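Local coordinates for protein globin (PDB 2W31) that binds heme with a six-coordinate iron as the globin domain of a longer, membrane-associated globin-coupled sensor, and probably binds oxygen, at residues A[110-115]-A[135-140]; A[36-40]-A[62-67]; A[46-52]-A[96-102]; A[21-25]-A[71-75]. One frame throughout, in Å; residues are numbered along the deposited sequence. Where two conformers were deposited one is given.

Interaction 1: A[110-115]-A[135-140]; sequences VRQFTL and VEKILD
Arg-111 of helix 100-121 reaches across to two acids one turn apart on helix 125-151, Glu-136 and Asp-140. The segments run antiparallel, at 160°, as the G and H helices of the globin fold. Arg-111 CB sets off alongside the partner helix, with CG anti to the backbone N (chi1 -170°), and lies 3.9 Å from Leu-139 CD1. CG and CD pass beside Glu-136 OE1, and a bend at chi3 (-55°) then swings the head across to the two acids. NE binds Asp-140 of the second subunit. NH1 donates to Glu-136 OE1 at 2.8 Å, with that oxygen in the guanidinium plane and approached from the syn side but well out of the carboxylate plane. The same nitrogen reaches Asp-140 OD1 at 2.9 Å, and NH2 joins it there at 3.0 Å, an end-on grip in which two nitrogens converge on a single oxygen. Asp-140 OD2 is held by Arg-111 and Asn-108 of the second subunit, so the charge network spans both chains. A leucine here is likely to leave two buried carboxylates close together without the positive charge that pairs them. Beside this polar patch the helices meet through branched aliphatic groups, which fill the space between axes 10.8 Å apart. Thr-114 CG2 packs 3.7 Å from Val-135 CG1, and Val-110 CG1 touches Leu-139 CD2. Threonine can serve in this apolar seam because its hydroxyl turns back to its own helix: Thr-114 OG1 donates to Val-110 O at 2.9 Å, from the opposite face of that carbonyl to Thr-114 N.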
# COMPACT_ATOMS: atom_id res chain seq x y z
N VAL A 110 3.93 -8.93 0.07
CA VAL A 110 4.28 -8.93 -1.36
C VAL A 110 5.08 -7.67 -1.72
O VAL A 110 6.06 -7.71 -2.49
CB VAL A 110 3.00 -9.05 -2.20
CG1 VAL A 110 3.28 -8.99 -3.69
CG2 VAL A 110 2.25 -10.34 -1.84
N ARG A 111 4.66 -6.54 -1.16
CA ARG A 111 5.30 -5.28 -1.49
C ARG A 111 6.79 -5.30 -1.03
O ARG A 111 7.68 -4.93 -1.78
CB ARG A 111 4.53 -4.18 -0.75
CG ARG A 111 4.89 -2.85 -1.14
CD ARG A 111 4.23 -1.86 -0.11
NE ARG A 111 2.78 -1.98 0.08
CZ ARG A 111 1.87 -1.55 -0.81
NH1 ARG A 111 2.26 -1.06 -1.98
NH2 ARG A 111 0.56 -1.63 -0.60
N GLN A 112 7.06 -5.78 0.19
CA GLN A 112 8.44 -5.73 0.71
C GLN A 112 9.28 -6.69 -0.13
O GLN A 112 10.43 -6.38 -0.47
CB GLN A 112 8.46 -6.16 2.19
CG GLN A 112 7.49 -5.35 3.08
CD GLN A 112 8.05 -4.02 3.58
OE1 GLN A 112 8.93 -3.41 2.94
NE2 GLN A 112 7.52 -3.54 4.73
N PHE A 113 8.71 -7.85 -0.47
CA PHE A 113 9.45 -8.87 -1.22
C PHE A 113 9.84 -8.32 -2.60
O PHE A 113 11.01 -8.47 -3.06
CB PHE A 113 8.57 -10.10 -1.39
CG PHE A 113 9.25 -11.26 -2.14
CD1 PHE A 113 9.98 -12.25 -1.46
CD2 PHE A 113 9.14 -11.34 -3.53
CE1 PHE A 113 10.61 -13.28 -2.17
CE2 PHE A 113 9.75 -12.40 -4.25
CZ PHE A 113 10.49 -13.34 -3.56
N THR A 114 8.86 -7.71 -3.29
CA THR A 114 9.09 -7.24 -4.66
C THR A 114 10.03 -6.05 -4.70
O THR A 114 10.91 -5.97 -5.59
CB THR A 114 7.76 -6.92 -5.31
OG1 THR A 114 6.91 -8.07 -5.19
CG2 THR A 114 7.94 -6.64 -6.81
N LEU A 115 9.95 -5.16 -3.71
CA LEU A 115 10.87 -4.03 -3.72
C LEU A 115 12.30 -4.48 -3.41
O LEU A 115 13.27 -3.80 -3.87
CB LEU A 115 10.41 -2.89 -2.79
CG LEU A 115 9.12 -2.21 -3.25
CD1 LEU A 115 9.02 -0.83 -2.52
CD2 LEU A 115 8.79 -2.07 -4.71
N VAL A 135 5.63 -0.90 -9.83
CA VAL A 135 5.20 -1.99 -8.93
C VAL A 135 4.29 -1.43 -7.83
O VAL A 135 3.25 -2.02 -7.52
CB VAL A 135 6.41 -2.70 -8.29
CG1 VAL A 135 6.01 -3.50 -7.06
CG2 VAL A 135 7.10 -3.57 -9.35
N GLU A 136 4.67 -0.28 -7.25
CA GLU A 136 3.77 0.29 -6.22
C GLU A 136 2.39 0.63 -6.76
O GLU A 136 1.38 0.41 -6.07
CB GLU A 136 4.39 1.50 -5.54
CG GLU A 136 5.67 1.21 -4.78
CD GLU A 136 5.48 0.67 -3.40
OE1 GLU A 136 4.67 -0.24 -3.16
OE2 GLU A 136 6.26 1.12 -2.52
N LYS A 137 2.31 1.14 -8.00
CA LYS A 137 1.01 1.40 -8.61
C LYS A 137 0.19 0.11 -8.80
O LYS A 137 -0.97 0.05 -8.43
CB LYS A 137 1.17 2.12 -9.95
CG LYS A 137 1.62 3.56 -9.84
CD LYS A 137 1.84 4.11 -11.21
CE LYS A 137 2.87 5.23 -11.19
NZ LYS A 137 3.31 5.69 -12.55
N ILE A 138 0.77 -0.93 -9.38
CA ILE A 138 -0.03 -2.14 -9.61
C ILE A 138 -0.46 -2.81 -8.31
O ILE A 138 -1.60 -3.29 -8.19
CB ILE A 138 0.63 -3.10 -10.64
CG1 ILE A 138 -0.42 -4.05 -11.23
CG2 ILE A 138 1.83 -3.90 -10.07
CD1 ILE A 138 -1.49 -3.34 -12.02
N LEU A 139 0.43 -2.84 -7.32
CA LEU A 139 0.05 -3.45 -6.01
C LEU A 139 -1.07 -2.61 -5.39
O LEU A 139 -2.05 -3.16 -4.86
CB LEU A 139 1.24 -3.54 -5.04
CG LEU A 139 2.35 -4.46 -5.52
CD1 LEU A 139 3.49 -4.40 -4.53
CD2 LEU A 139 1.82 -5.86 -5.64
N ASP A 140 -0.92 -1.28 -5.41
CA ASP A 140 -1.96 -0.40 -4.81
C ASP A 140 -3.30 -0.51 -5.55
O ASP A 140 -4.35 -0.48 -4.91
CB ASP A 140 -1.46 1.05 -4.68
CG ASP A 140 -0.49 1.24 -3.51
OD1 ASP A 140 -0.23 0.26 -2.76
OD2 ASP A 140 0.01 2.38 -3.37

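Interaction 2: A[36-40]-A[62-67]. With HEM (protoporphyrin IX containing Fe), chain C.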
# COMPACT_ATOMS: atom_id res chain seq x y z
N ALA A 36 6.15 -17.46 -3.06
CA ALA A 36 5.08 -18.34 -2.59
C ALA A 36 5.39 -18.94 -1.22
O ALA A 36 4.50 -19.02 -0.37
CB ALA A 36 4.80 -19.46 -3.61
N ASP A 37 6.65 -19.34 -1.01
CA ASP A 37 7.07 -19.94 0.27
C ASP A 37 7.01 -18.89 1.38
O ASP A 37 6.48 -19.17 2.44
CB ASP A 37 8.50 -20.52 0.21
CG ASP A 37 8.58 -21.80 -0.60
OD1 ASP A 37 7.54 -22.44 -0.88
OD2 ASP A 37 9.73 -22.16 -0.98
N GLN A 38 7.54 -17.70 1.11
CA GLN A 38 7.59 -16.64 2.12
C GLN A 38 6.17 -16.18 2.45
O GLN A 38 5.85 -16.01 3.62
CB GLN A 38 8.50 -15.49 1.68
CG GLN A 38 9.97 -15.89 1.68
CD GLN A 38 10.95 -14.77 1.32
OE1 GLN A 38 10.68 -13.59 1.53
NE2 GLN A 38 12.12 -15.16 0.79
N PHE A 39 5.33 -15.99 1.42
CA PHE A 39 3.95 -15.58 1.59
C PHE A 39 3.18 -16.59 2.43
O PHE A 39 2.55 -16.23 3.46
CB PHE A 39 3.32 -15.39 0.18
CG PHE A 39 1.91 -14.90 0.18
CD1 PHE A 39 1.65 -13.53 0.08
CD2 PHE A 39 0.84 -15.79 0.17
CE1 PHE A 39 0.33 -13.08 0.02
CE2 PHE A 39 -0.49 -15.33 0.10
CZ PHE A 39 -0.73 -13.96 0.02
N TYR A 40 3.28 -17.87 2.04
CA TYR A 40 2.58 -18.96 2.73
C TYR A 40 3.06 -19.11 4.17
O TYR A 40 2.24 -19.16 5.10
CB TYR A 40 2.82 -20.25 1.97
CG TYR A 40 1.77 -21.32 2.18
CD1 TYR A 40 0.64 -21.40 1.36
CD2 TYR A 40 1.91 -22.26 3.19
CE1 TYR A 40 -0.32 -22.41 1.53
CE2 TYR A 40 0.95 -23.27 3.38
CZ TYR A 40 -0.15 -23.33 2.53
OH TYR A 40 -1.11 -24.31 2.68
N LEU A 62 -3.48 -23.87 -2.41
CA LEU A 62 -3.48 -22.41 -2.17
C LEU A 62 -2.13 -21.71 -2.37
O LEU A 62 -2.11 -20.55 -2.78
CB LEU A 62 -4.09 -22.05 -0.81
CG LEU A 62 -5.60 -22.29 -0.68
CD1 LEU A 62 -6.07 -22.07 0.74
CD2 LEU A 62 -6.43 -21.41 -1.67
N LYS A 63 -1.01 -22.38 -2.07
CA LYS A 63 0.31 -21.83 -2.38
C LYS A 63 0.43 -21.52 -3.89
O LYS A 63 0.90 -20.44 -4.28
CB LYS A 63 1.43 -22.78 -1.91
CG LYS A 63 2.83 -22.18 -1.99
CD LYS A 63 3.93 -23.17 -1.59
CE LYS A 63 4.27 -23.11 -0.12
NZ LYS A 63 5.38 -24.07 0.16
N GLN A 64 0.04 -22.48 -4.73
CA GLN A 64 0.05 -22.28 -6.18
C GLN A 64 -0.93 -21.19 -6.64
O GLN A 64 -0.60 -20.39 -7.53
CB GLN A 64 -0.31 -23.61 -6.89
CG GLN A 64 -0.24 -23.53 -8.42
CD GLN A 64 1.17 -23.43 -8.91
OE1 GLN A 64 2.07 -24.11 -8.40
NE2 GLN A 64 1.40 -22.57 -9.91
N THR A 65 -2.12 -21.15 -6.05
CA THR A 65 -3.10 -20.12 -6.42
C THR A 65 -2.57 -18.69 -6.19
O THR A 65 -2.72 -17.81 -7.06
CB THR A 65 -4.39 -20.33 -5.61
OG1 THR A 65 -5.01 -21.54 -6.05
CG2 THR A 65 -5.37 -19.20 -5.82
N HIS A 66 -1.93 -18.47 -5.05
CA HIS A 66 -1.40 -17.13 -4.76
C HIS A 66 -0.10 -16.87 -5.55
O HIS A 66 0.15 -15.72 -5.98
CB HIS A 66 -1.25 -16.96 -3.26
CG HIS A 66 -2.56 -16.95 -2.56
ND1 HIS A 66 -3.22 -18.09 -2.17
CD2 HIS A 66 -3.38 -15.92 -2.24
CE1 HIS A 66 -4.38 -17.77 -1.64
NE2 HIS A 66 -4.48 -16.45 -1.62
N GLN A 67 0.67 -17.94 -5.83
CA GLN A 67 1.87 -17.81 -6.68
C GLN A 67 1.46 -17.31 -8.09
O GLN A 67 2.09 -16.39 -8.67
CB GLN A 67 2.60 -19.16 -6.79
CG GLN A 67 3.93 -19.06 -7.51
CD GLN A 67 4.59 -20.40 -7.59
OE1 GLN A 67 5.27 -20.82 -6.64
NE2 GLN A 67 4.39 -21.09 -8.70
CHA HEM C . -8.29 -17.38 -2.99
CHB HEM C . -5.28 -13.81 -4.18
CHC HEM C . -4.70 -12.86 0.53
CHD HEM C . -6.63 -17.17 1.58
C1A HEM C . -7.54 -16.49 -3.73
C2A HEM C . -7.52 -16.40 -5.18
C3A HEM C . -6.66 -15.42 -5.52
C4A HEM C . -6.15 -14.87 -4.28
CMA HEM C . -6.27 -14.93 -6.93
CAA HEM C . -8.36 -17.29 -6.15
CBA HEM C . -9.76 -16.67 -6.08
CGA HEM C . -10.69 -17.07 -7.21
O1A HEM C . -10.48 -16.65 -8.38
O2A HEM C . -11.67 -17.81 -6.92
C1B HEM C . -4.98 -13.15 -3.00
C2B HEM C . -4.31 -11.86 -2.87
C3B HEM C . -4.15 -11.59 -1.57
C4B HEM C . -4.67 -12.73 -0.83
CMB HEM C . -3.92 -11.01 -4.10
CAB HEM C . -3.49 -10.38 -0.92
CBB HEM C . -2.36 -9.83 -1.41
C1C HEM C . -5.10 -13.98 1.23
C2C HEM C . -4.89 -14.24 2.63
C3C HEM C . -5.39 -15.44 2.91
C4C HEM C . -5.95 -15.98 1.69
CMC HEM C . -4.20 -13.30 3.62
CAC HEM C . -5.39 -16.12 4.30
CBC HEM C . -4.92 -17.34 4.53
C1D HEM C . -7.36 -17.55 0.48
C2D HEM C . -8.35 -18.64 0.47
C3D HEM C . -8.88 -18.71 -0.95
C4D HEM C . -8.14 -17.67 -1.67
CMD HEM C . -8.77 -19.50 1.65
CAD HEM C . -9.92 -19.69 -1.54
CBD HEM C . -11.34 -19.31 -1.18
CGD HEM C . -12.24 -20.50 -1.49
O1D HEM C . -12.04 -21.60 -0.91
O2D HEM C . -13.15 -20.34 -2.33
NA HEM C . -6.69 -15.55 -3.20
NB HEM C . -5.18 -13.64 -1.74
NC HEM C . -5.75 -15.07 0.66
ND HEM C . -7.29 -17.03 -0.78
FE HEM C . -6.21 -15.32 -1.26
O HOH W 1 1.80 -18.65 -1.71
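The rings of Phe-39 and His-66 are tilted by only 29° but offset so far, 5.4 Å between centroids, that little of one covers the other. The touch is made by Phe-39 CE2, which lies 3.7 Å from His-66 CG, while the edge of the phenyl ring is turned to the heme at CHC. The imidazole is fixed at both nitrogens. Its ND1 donates to Leu-62 O, one turn back, at 2.8 Å and almost straight (168°), with the oxygen in the ring plane; that carbonyl also takes the helical bond from His-66 N, on its other face. NE2 is thereby aimed at the heme iron, 2.1 Å away, and His-93 supplies the second axial nitrogen. This is the crossing of the B and E helices of the globin fold, with His-66 at the E11 position and segments inclined at 115°. Helix 32-44 comes closest at Ala-36, whose CA is 5.2 Å from that of Gln-67; a methyl group suits so near an approach, and it rests on the chain of Lys-63. Tyr-40 crosses Lys-63 at about a right angle, its CD1 lying 3.6 Å from the lysine CB, while its hydroxyl bonds Asp-56. A bend at chi3 keeps Lys-63 CE against the base of the Tyr-40 ring and brings NZ within 2.9 Å of Asp-37 OD1 in a salt bridge on the anti side of the carboxylate. Where the backbones do not meet directly, a water donates to Ala-36 O at 3.0 Å and, over a longer span, to Lys-63 O.

Interaction 3: A[46-52]-A[96-102]. With HEM (protoporphyrin IX containing Fe), chain C.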
# COMPACT_ATOMS: atom_id res chain seq x y z
N ILE A 46 0.53 -16.52 11.61
CA ILE A 46 -0.54 -15.81 12.28
C ILE A 46 -1.70 -16.80 12.49
O ILE A 46 -2.30 -17.25 11.52
CB ILE A 46 -1.07 -14.59 11.44
CG1 ILE A 46 0.02 -13.54 11.19
CG2 ILE A 46 -2.25 -13.93 12.14
CD1 ILE A 46 -0.33 -12.50 10.13
N PRO A 47 -2.05 -17.12 13.76
CA PRO A 47 -3.15 -18.08 14.00
C PRO A 47 -4.45 -17.86 13.19
O PRO A 47 -5.01 -18.80 12.64
CB PRO A 47 -3.41 -17.95 15.52
CG PRO A 47 -2.07 -17.53 16.08
CD PRO A 47 -1.43 -16.66 15.02
N GLU A 48 -4.93 -16.63 13.08
CA GLU A 48 -6.16 -16.34 12.34
C GLU A 48 -6.15 -16.68 10.81
O GLU A 48 -7.12 -17.22 10.24
CB GLU A 48 -6.57 -14.90 12.57
CG GLU A 48 -6.96 -14.55 14.01
CD GLU A 48 -5.78 -14.12 14.90
OE1 GLU A 48 -4.60 -14.46 14.62
OE2 GLU A 48 -6.04 -13.45 15.93
N THR A 49 -5.05 -16.35 10.13
CA THR A 49 -4.90 -16.75 8.73
C THR A 49 -4.47 -18.23 8.66
O THR A 49 -4.83 -18.90 7.70
CB THR A 49 -3.89 -15.87 8.00
OG1 THR A 49 -2.68 -15.75 8.78
CG2 THR A 49 -4.48 -14.50 7.76
N ALA A 50 -3.74 -18.72 9.65
CA ALA A 50 -3.28 -20.11 9.66
C ALA A 50 -4.48 -21.07 9.61
O ALA A 50 -4.39 -22.16 9.03
CB ALA A 50 -2.38 -20.40 10.87
N GLU A 51 -5.61 -20.66 10.20
CA GLU A 51 -6.85 -21.43 10.12
C GLU A 51 -7.22 -21.81 8.71
O GLU A 51 -7.55 -22.96 8.43
CB GLU A 51 -8.03 -20.71 10.77
CG GLU A 51 -8.03 -20.67 12.28
CD GLU A 51 -7.94 -22.08 12.91
OE1 GLU A 51 -8.79 -22.97 12.62
OE2 GLU A 51 -7.01 -22.28 13.70
N PHE A 52 -7.15 -20.86 7.78
CA PHE A 52 -7.63 -21.06 6.43
C PHE A 52 -6.76 -21.98 5.65
O PHE A 52 -7.14 -22.37 4.56
CB PHE A 52 -7.71 -19.71 5.65
CG PHE A 52 -8.78 -18.80 6.14
CD1 PHE A 52 -10.07 -18.86 5.60
CD2 PHE A 52 -8.53 -17.93 7.20
CE1 PHE A 52 -11.08 -18.03 6.08
CE2 PHE A 52 -9.55 -17.08 7.69
CZ PHE A 52 -10.83 -17.15 7.14
N VAL A 96 -15.32 -16.64 2.04
CA VAL A 96 -14.76 -17.61 3.01
C VAL A 96 -14.60 -17.08 4.45
O VAL A 96 -14.22 -17.83 5.36
CB VAL A 96 -13.43 -18.23 2.54
CG1 VAL A 96 -13.63 -18.93 1.21
CG2 VAL A 96 -12.29 -17.17 2.48
N GLY A 97 -14.87 -15.78 4.63
CA GLY A 97 -14.89 -15.22 5.97
C GLY A 97 -13.56 -14.62 6.42
O GLY A 97 -13.35 -14.38 7.60
N LEU A 98 -12.68 -14.35 5.46
CA LEU A 98 -11.41 -13.70 5.77
C LEU A 98 -11.61 -12.17 6.04
O LEU A 98 -12.19 -11.45 5.21
CB LEU A 98 -10.44 -13.91 4.62
CG LEU A 98 -9.02 -13.36 4.84
CD1 LEU A 98 -8.29 -14.11 5.96
CD2 LEU A 98 -8.24 -13.38 3.52
N ASN A 99 -11.14 -11.69 7.19
CA ASN A 99 -11.25 -10.25 7.47
C ASN A 99 -10.35 -9.49 6.48
O ASN A 99 -9.20 -9.89 6.23
CB ASN A 99 -10.87 -9.92 8.92
CG ASN A 99 -11.22 -8.48 9.33
OD1 ASN A 99 -10.61 -7.51 8.88
ND2 ASN A 99 -12.19 -8.35 10.22
N ALA A 100 -10.86 -8.38 5.94
CA ALA A 100 -10.12 -7.55 4.96
C ALA A 100 -8.74 -7.13 5.51
O ALA A 100 -7.78 -6.93 4.74
CB ALA A 100 -10.92 -6.30 4.62
N HIS A 101 -8.62 -6.90 6.83
CA HIS A 101 -7.31 -6.55 7.44
C HIS A 101 -6.19 -7.47 6.96
O HIS A 101 -5.07 -7.01 6.73
CB HIS A 101 -7.43 -6.60 8.98
CG HIS A 101 -6.13 -6.75 9.73
ND1 HIS A 101 -5.10 -5.80 9.74
CD2 HIS A 101 -5.72 -7.75 10.55
CE1 HIS A 101 -4.13 -6.24 10.53
NE2 HIS A 101 -4.48 -7.43 11.01
N TYR A 102 -6.47 -8.76 6.80
CA TYR A 102 -5.42 -9.72 6.42
C TYR A 102 -5.03 -9.59 4.95
O TYR A 102 -3.89 -9.92 4.59
CB TYR A 102 -5.80 -11.15 6.79
CG TYR A 102 -5.94 -11.28 8.29
CD1 TYR A 102 -4.81 -11.19 9.14
CD2 TYR A 102 -7.21 -11.41 8.89
CE1 TYR A 102 -4.93 -11.25 10.52
CE2 TYR A 102 -7.34 -11.47 10.29
CZ TYR A 102 -6.19 -11.38 11.10
OH TYR A 102 -6.29 -11.44 12.50
CHA HEM C . -8.29 -17.38 -2.99
CHB HEM C . -5.28 -13.81 -4.18
CHC HEM C . -4.70 -12.86 0.53
CHD HEM C . -6.63 -17.17 1.58
C1A HEM C . -7.54 -16.49 -3.73
C2A HEM C . -7.52 -16.40 -5.18
C3A HEM C . -6.66 -15.42 -5.52
C4A HEM C . -6.15 -14.87 -4.28
CMA HEM C . -6.27 -14.93 -6.93
CAA HEM C . -8.36 -17.29 -6.15
CBA HEM C . -9.76 -16.67 -6.08
CGA HEM C . -10.69 -17.07 -7.21
O1A HEM C . -10.48 -16.65 -8.38
O2A HEM C . -11.67 -17.81 -6.92
C1B HEM C . -4.98 -13.15 -3.00
C2B HEM C . -4.31 -11.86 -2.87
C3B HEM C . -4.15 -11.59 -1.57
C4B HEM C . -4.67 -12.73 -0.83
CMB HEM C . -3.92 -11.01 -4.10
CAB HEM C . -3.49 -10.38 -0.92
CBB HEM C . -2.36 -9.83 -1.41
C1C HEM C . -5.10 -13.98 1.23
C2C HEM C . -4.89 -14.24 2.63
C3C HEM C . -5.39 -15.44 2.91
C4C HEM C . -5.95 -15.98 1.69
CMC HEM C . -4.20 -13.30 3.62
CAC HEM C . -5.39 -16.12 4.30
CBC HEM C . -4.92 -17.34 4.53
C1D HEM C . -7.36 -17.55 0.48
C2D HEM C . -8.35 -18.64 0.47
C3D HEM C . -8.88 -18.71 -0.95
C4D HEM C . -8.14 -17.67 -1.67
CMD HEM C . -8.77 -19.50 1.65
CAD HEM C . -9.92 -19.69 -1.54
CBD HEM C . -11.34 -19.31 -1.18
CGD HEM C . -12.24 -20.50 -1.49
O1D HEM C . -12.04 -21.60 -0.91
O2D HEM C . -13.15 -20.34 -2.33
NA HEM C . -6.69 -15.55 -3.20
NB HEM C . -5.18 -13.64 -1.74
NC HEM C . -5.75 -15.07 0.66
ND HEM C . -7.29 -17.03 -0.78
FE HEM C . -6.21 -15.32 -1.26
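Phe-52 projects as a flat wedge into the hollow formed by Val-96, Gly-97 and Leu-98. The ring enters edge first: CE1 comes within 3.2 Å of Val-96 O, which lies in the ring plane, and Gly-97 O also faces the rim. Val-96 CG2 and Leu-98 CD1 form the walls, the latter 3.7 Å from Phe-52 CE2. The hollow owes its shape to Gly-97, whose positive phi (93°) closes a Schellman motif where helix 80-96 ends; this is the FG corner of the globin fold, met here by the short C helix, 47-50. A second bump is Thr-49 CG2, resting obliquely 3.6 Å from Tyr-102 CG. Its hydroxyl occupies the place between the backbone N and the carbonyl carbon (chi1 48°), which leaves the methyl to the tyrosine while OG1 bonds Leu-43 O. Along the same ring, Ile-46 CG2 reaches CE1 and Glu-48 CB packs 3.5 Å from Tyr-102 OH. Heme completes the relief: Leu-98 CD2 sits 3.6 Å from its C2C, and Val-96 CG1 meets a propionate carbon. A serine in place of Phe-52 would probably open a gap between Val-96, Leu-98 and the heme edge. No hydrogen bond spans the segments, so the contact relies on close-fitting apolar surfaces, helped perhaps by the electropositive ring rim facing carbonyl oxygens.

Interaction 4: A[21-25]-A[71-75]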
# COMPACT_ATOMS: atom_id res chain seq x y z
N LEU A 21 6.57 -3.18 -15.98
CA LEU A 21 6.15 -4.42 -15.33
C LEU A 21 6.49 -5.64 -16.23
O LEU A 21 6.96 -6.67 -15.73
CB LEU A 21 4.66 -4.40 -15.03
CG LEU A 21 4.25 -3.36 -13.98
CD1 LEU A 21 2.73 -3.37 -13.88
CD2 LEU A 21 4.88 -3.68 -12.61
N GLY A 22 6.24 -5.52 -17.54
CA GLY A 22 6.62 -6.62 -18.45
C GLY A 22 8.11 -6.92 -18.38
O GLY A 22 8.51 -8.10 -18.46
N SER A 23 8.94 -5.87 -18.28
CA SER A 23 10.40 -6.03 -18.21
C SER A 23 10.82 -6.77 -16.94
O SER A 23 11.90 -7.36 -16.90
CB SER A 23 11.12 -4.68 -18.33
OG SER A 23 11.13 -4.01 -17.09
N LEU A 24 9.98 -6.71 -15.89
CA LEU A 24 10.24 -7.46 -14.65
C LEU A 24 9.73 -8.89 -14.64
O LEU A 24 9.99 -9.65 -13.70
CB LEU A 24 9.65 -6.68 -13.44
CG LEU A 24 10.29 -5.34 -13.15
CD1 LEU A 24 9.35 -4.54 -12.24
CD2 LEU A 24 11.66 -5.50 -12.46
N PHE A 25 9.05 -9.31 -15.72
CA PHE A 25 8.45 -10.64 -15.73
C PHE A 25 9.50 -11.76 -15.46
O PHE A 25 9.27 -12.65 -14.60
CB PHE A 25 7.63 -10.91 -17.03
CG PHE A 25 6.88 -12.19 -16.95
CD1 PHE A 25 5.53 -12.20 -16.61
CD2 PHE A 25 7.54 -13.42 -17.17
CE1 PHE A 25 4.83 -13.40 -16.45
CE2 PHE A 25 6.85 -14.62 -17.03
CZ PHE A 25 5.49 -14.61 -16.67
N VAL A 71 2.53 -13.77 -10.31
CA VAL A 71 3.01 -13.71 -11.68
C VAL A 71 2.14 -12.83 -12.58
O VAL A 71 2.65 -12.07 -13.41
CB VAL A 71 3.14 -15.13 -12.23
CG1 VAL A 71 3.48 -15.11 -13.72
CG2 VAL A 71 4.24 -15.86 -11.45
N SER A 72 0.82 -12.89 -12.38
CA SER A 72 -0.12 -12.11 -13.18
C SER A 72 0.07 -10.59 -13.05
O SER A 72 -0.35 -9.85 -13.94
CB SER A 72 -1.56 -12.47 -12.83
OG SER A 72 -1.95 -11.91 -11.59
N LEU A 73 0.68 -10.13 -11.94
CA LEU A 73 0.96 -8.70 -11.79
C LEU A 73 1.82 -8.18 -12.93
O LEU A 73 1.75 -6.99 -13.29
CB LEU A 73 1.71 -8.39 -10.48
CG LEU A 73 0.96 -8.67 -9.20
CD1 LEU A 73 1.95 -8.64 -8.00
CD2 LEU A 73 -0.13 -7.62 -9.00
N PHE A 74 2.65 -9.09 -13.49
CA PHE A 74 3.67 -8.72 -14.50
C PHE A 74 3.28 -9.19 -15.93
O PHE A 74 4.06 -9.04 -16.85
CB PHE A 74 5.04 -9.31 -14.10
CG PHE A 74 5.42 -8.97 -12.71
CD1 PHE A 74 6.10 -7.80 -12.46
CD2 PHE A 74 5.05 -9.79 -11.65
CE1 PHE A 74 6.44 -7.43 -11.14
CE2 PHE A 74 5.34 -9.43 -10.32
CZ PHE A 74 6.06 -8.26 -10.08
N ALA A 75 2.06 -9.71 -16.08
CA ALA A 75 1.68 -10.39 -17.32
C ALA A 75 1.16 -9.48 -18.42
O ALA A 75 0.95 -9.93 -19.57
CB ALA A 75 0.69 -11.53 -17.01
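Leu-21, in the last turns of helix 15-23, meets the end of helix 62-72 in two ways. Its CD1 packs 3.8 Å from Leu-73 O, and its own carbonyl O lies in the plane of the Phe-74 ring, 3.6 Å from CD1 at the edge. Gly-22 comes next, and its CA lies 3.9 Å from Phe-74 O. Leu-24 sets its CB 3.8 Å from Phe-74 CD1, an apolar neighbour for a buried ring. Phe-25, where the next helix begins, lies alongside the opposing segment. A chi1 of -173°, which places the ring opposite the backbone N, turns an edge to the backbone of Phe-74, and Phe-25 CD1 is 3.5 Å from Phe-74 O. Farther out, CE1 presses against Val-71 CG1 at 3.5 Å, where a compact branched chain meets the ring obliquely. The partner backbone is folded here into a type I turn from Ser-72 to Ala-75, which carries Phe-74 inward. Both helix ends settle on helix 125-151, Leu-21 against Ile-138 and Leu-73 against Leu-139 and Asn-142, while Phe-74 makes an edge-to-face pair with Phe-70 of helix 62-72.

Heme ties interactions 2 and 3 together: 62-67 supplies the axial His-66, while 46-52 and 96-102 line the pocket, and the two contacts touch where Leu-62 CD1 lies 4.0 Å from Phe-52 O. Interaction 1 backs this site, with Val-110 CG2 3.8 Å from Phe-39 CD1 of interaction 2 and the side chain of Val-110 about 5 Å from the heme between nearest atoms. Interaction 4 packs on interaction 1 through Leu-73 CD1 and Leu-139 CD2, 3.6 Å apart, and shares helix 62-72 with interaction 2. Interactions 3 and 4 are farthest apart, about 27 Å between centres. Interactions 1 and 3, both using helix 100-121, also face the second subunit.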